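Local coordinates for delta-1-pyrroline-5-carboxylate dehydrogenase, mitochondrial (Mus musculus, PDB 4E3X), which oxidises glutamate gamma-semialdehyde, the hydrolysed, open-chain product of delta-1-pyrroline-5-carboxylate, to glutamate with NAD(+) in the last step of proline degradation, at residues A252-P255 / P256-Q260. Sequence-based numbering, arbitrary orientation.
Sequences AGLP and PNIIQ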
ATOM      1  N   ALA B 252     -21.721 -20.957  -0.797  1.00  9.25           N
ATOM      2  CA  ALA B 252     -21.543 -20.346  -2.115  1.00 10.57           C
ATOM      3  C   ALA B 252     -20.329 -20.916  -2.841  1.00 10.80           C
ATOM      4  O   ALA B 252     -20.041 -20.527  -3.973  1.00 12.06           O
ATOM      5  CB  ALA B 252     -21.422 -18.826  -1.992  1.00 10.57           C
ATOM      6  N   GLY B 253     -19.599 -21.810  -2.178  1.00 10.09           N
ATOM      7  CA  GLY B 253     -18.515 -22.524  -2.827  1.00 10.84           C
ATOM      8  C   GLY B 253     -17.107 -22.182  -2.365  1.00 10.04           C
ATOM      9  O   GLY B 253     -16.135 -22.645  -2.964  1.00 11.01           O
ATOM     10  N   LEU B 254     -16.969 -21.390  -1.308  1.00  8.52           N
ATOM     11  CA  LEU B 254     -15.628 -21.135  -0.788  1.00  8.35           C
ATOM     12  C   LEU B 254     -15.035 -22.457  -0.292  1.00  8.76           C
ATOM     13  O   LEU B 254     -15.633 -23.121   0.551  1.00  9.15           O
ATOM     14  CB  LEU B 254     -15.675 -20.117   0.352  1.00  8.56           C
ATOM     15  CG  LEU B 254     -14.293 -19.652   0.817  1.00  8.69           C
ATOM     16  CD1 LEU B 254     -13.685 -18.708  -0.203  1.00 10.31           C
ATOM     17  CD2 LEU B 254     -14.400 -18.973   2.162  1.00  8.98           C
ATOM     18  N   PRO B 255     -13.867 -22.855  -0.822  1.00  8.74           N
ATOM     19  CA  PRO B 255     -13.290 -24.144  -0.425  1.00  9.41           C
ATOM     20  C   PRO B 255     -12.843 -24.150   1.036  1.00  8.91           C
ATOM     21  O   PRO B 255     -12.666 -23.085   1.636  1.00  8.56           O
ATOM     22  CB  PRO B 255     -12.068 -24.278  -1.347  1.00  9.76           C
ATOM     23  CG  PRO B 255     -12.363 -23.396  -2.507  1.00 10.05           C
ATOM     24  CD  PRO B 255     -13.105 -22.231  -1.917  1.00  9.00           C
ATOM     25  N   PRO B 256     -12.667 -25.344   1.616  1.00  8.42           N
ATOM     26  CA  PRO B 256     -12.144 -25.404   2.985  1.00  8.32           C
ATOM     27  C   PRO B 256     -10.744 -24.804   3.109  1.00  7.93           C
ATOM     28  O   PRO B 256      -9.956 -24.824   2.154  1.00  8.81           O
ATOM     29  CB  PRO B 256     -12.116 -26.911   3.292  1.00 10.00           C
ATOM     30  CG  PRO B 256     -12.127 -27.575   1.961  1.00 11.10           C
ATOM     31  CD  PRO B 256     -12.924 -26.684   1.058  1.00  9.65           C
ATOM     32  N   ASN B 257     -10.462 -24.267   4.293  1.00  7.35           N
ATOM     33  CA  ASN B 257      -9.145 -23.735   4.652  1.00  7.40           C
ATOM     34  C   ASN B 257      -8.763 -22.430   3.970  1.00  7.12           C
ATOM     35  O   ASN B 257      -7.615 -21.991   4.072  1.00  9.94           O
ATOM     36  CB  ASN B 257      -8.054 -24.785   4.466  1.00  8.17           C
ATOM     37  CG  ASN B 257      -8.278 -25.985   5.356  1.00  8.15           C
ATOM     38  OD1 ASN B 257      -8.328 -25.865   6.587  1.00  8.48           O
ATOM     39  ND2 ASN B 257      -8.459 -27.153   4.742  1.00  9.66           N
ATOM     40  N   ILE B 258      -9.711 -21.806   3.276  1.00  6.45           N
ATOM     41  CA  ILE B 258      -9.460 -20.490   2.698  1.00  6.81           C
ATOM     42  C   ILE B 258      -9.776 -19.364   3.698  1.00  5.73           C
ATOM     43  O   ILE B 258      -9.004 -18.409   3.839  1.00  6.95           O
ATOM     44  CB  ILE B 258     -10.218 -20.293   1.377  1.00  6.75           C
ATOM     45  CG1 ILE B 258      -9.901 -21.448   0.406  1.00  6.79           C
ATOM     46  CG2 ILE B 258      -9.903 -18.921   0.758  1.00  7.28           C
ATOM     47  CD1 ILE B 258      -8.396 -21.775   0.240  1.00  8.22           C
ATOM     48  N   ILE B 259     -10.904 -19.476   4.400  1.00  5.01           N
ATOM     49  CA  ILE B 259     -11.175 -18.615   5.546  1.00  5.67           C
ATOM     50  C   ILE B 259     -11.436 -19.525   6.738  1.00  5.15           C
ATOM     51  O   ILE B 259     -12.364 -20.340   6.708  1.00  6.54           O
ATOM     52  CB  ILE B 259     -12.366 -17.657   5.334  1.00  6.43           C
ATOM     53  CG1 ILE B 259     -12.083 -16.681   4.179  1.00  7.16           C
ATOM     54  CG2 ILE B 259     -12.634 -16.876   6.619  1.00  6.68           C
ATOM     55  CD1 ILE B 259     -13.261 -15.793   3.830  1.00  7.56           C
ATOM     56  N   GLN B 260     -10.591 -19.415   7.762  1.00  5.89           N
ATOM     57  CA  GLN B 260     -10.775 -20.141   9.007  1.00  5.72           C
ATOM     58  C   GLN B 260     -11.560 -19.246   9.959  1.00  5.53           C
ATOM     59  O   GLN B 260     -11.218 -18.076  10.146  1.00  6.72           O
ATOM     60  CB  GLN B 260      -9.418 -20.519   9.611  1.00  6.46           C
ATOM     61  CG  GLN B 260      -8.426 -21.122   8.611  1.00  6.72           C
ATOM     62  CD  GLN B 260      -8.747 -22.552   8.193  1.00  6.46           C
ATOM     63  OE1 GLN B 260      -9.904 -22.906   7.960  1.00  7.36           O
ATOM     64  NE2 GLN B 260      -7.704 -23.376   8.059  1.00  7.44           N
TER
HETATM   65  O   HOH W   1     -12.865 -21.625   3.977  1.00  7.26           O
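Leu254 overlaps two isoleucines with its forked end, one methyl for each. CD1 of Leu254 rests on CG2 of Ile258, 3.9 Å away. CD2 of Leu254 sits 3.8 Å from CD1 of Ile259 and also meets CG1 of that residue, the two side chains crossing at about a right angle. CG of Leu254 stands opposite the backbone N (chi1 -172°), which swings the branch toward the start of the strand, and chi2 near 74° turns one methyl to each isoleucine. A serine at Leu254 would probably open a gap beside both isoleucines and put a hydroxyl among apolar groups. Val127 of helix 121-136 also touches Leu254, while Ala220 and Ala224 of helix 213-225 cover Ile259.

Pro255 packs its ring against CG1 of Ile258, with CB of Pro255 4.0 Å from that atom. Trp116 of helix 99-118 touches both residues. Pro255 to Ile258 form a type II beta turn, with Asn257 at its third position at positive phi (72°). A water bridges the turn to the strand: it donates to O of Pro255 at 2.8 Å and accepts from N of Ile259 at 2.9 Å. Past the turn, NE2 of Gln260 gives a hydrogen bond of 3.0 Å to OD1 of Asn257. It arrives in the carbonyl plane, on a lone pair. NE2 also bonds to O of Ala105, and OE1 to N of Gly69.

Gly253, at positive phi, ends helix 239-251 in a Schellman motif. The whole loop is a helix-to-strand connection of the Rossmann-like NAD-binding domain of aldehyde dehydrogenases, leading into strand 259-261 at the edge of its parallel sheet.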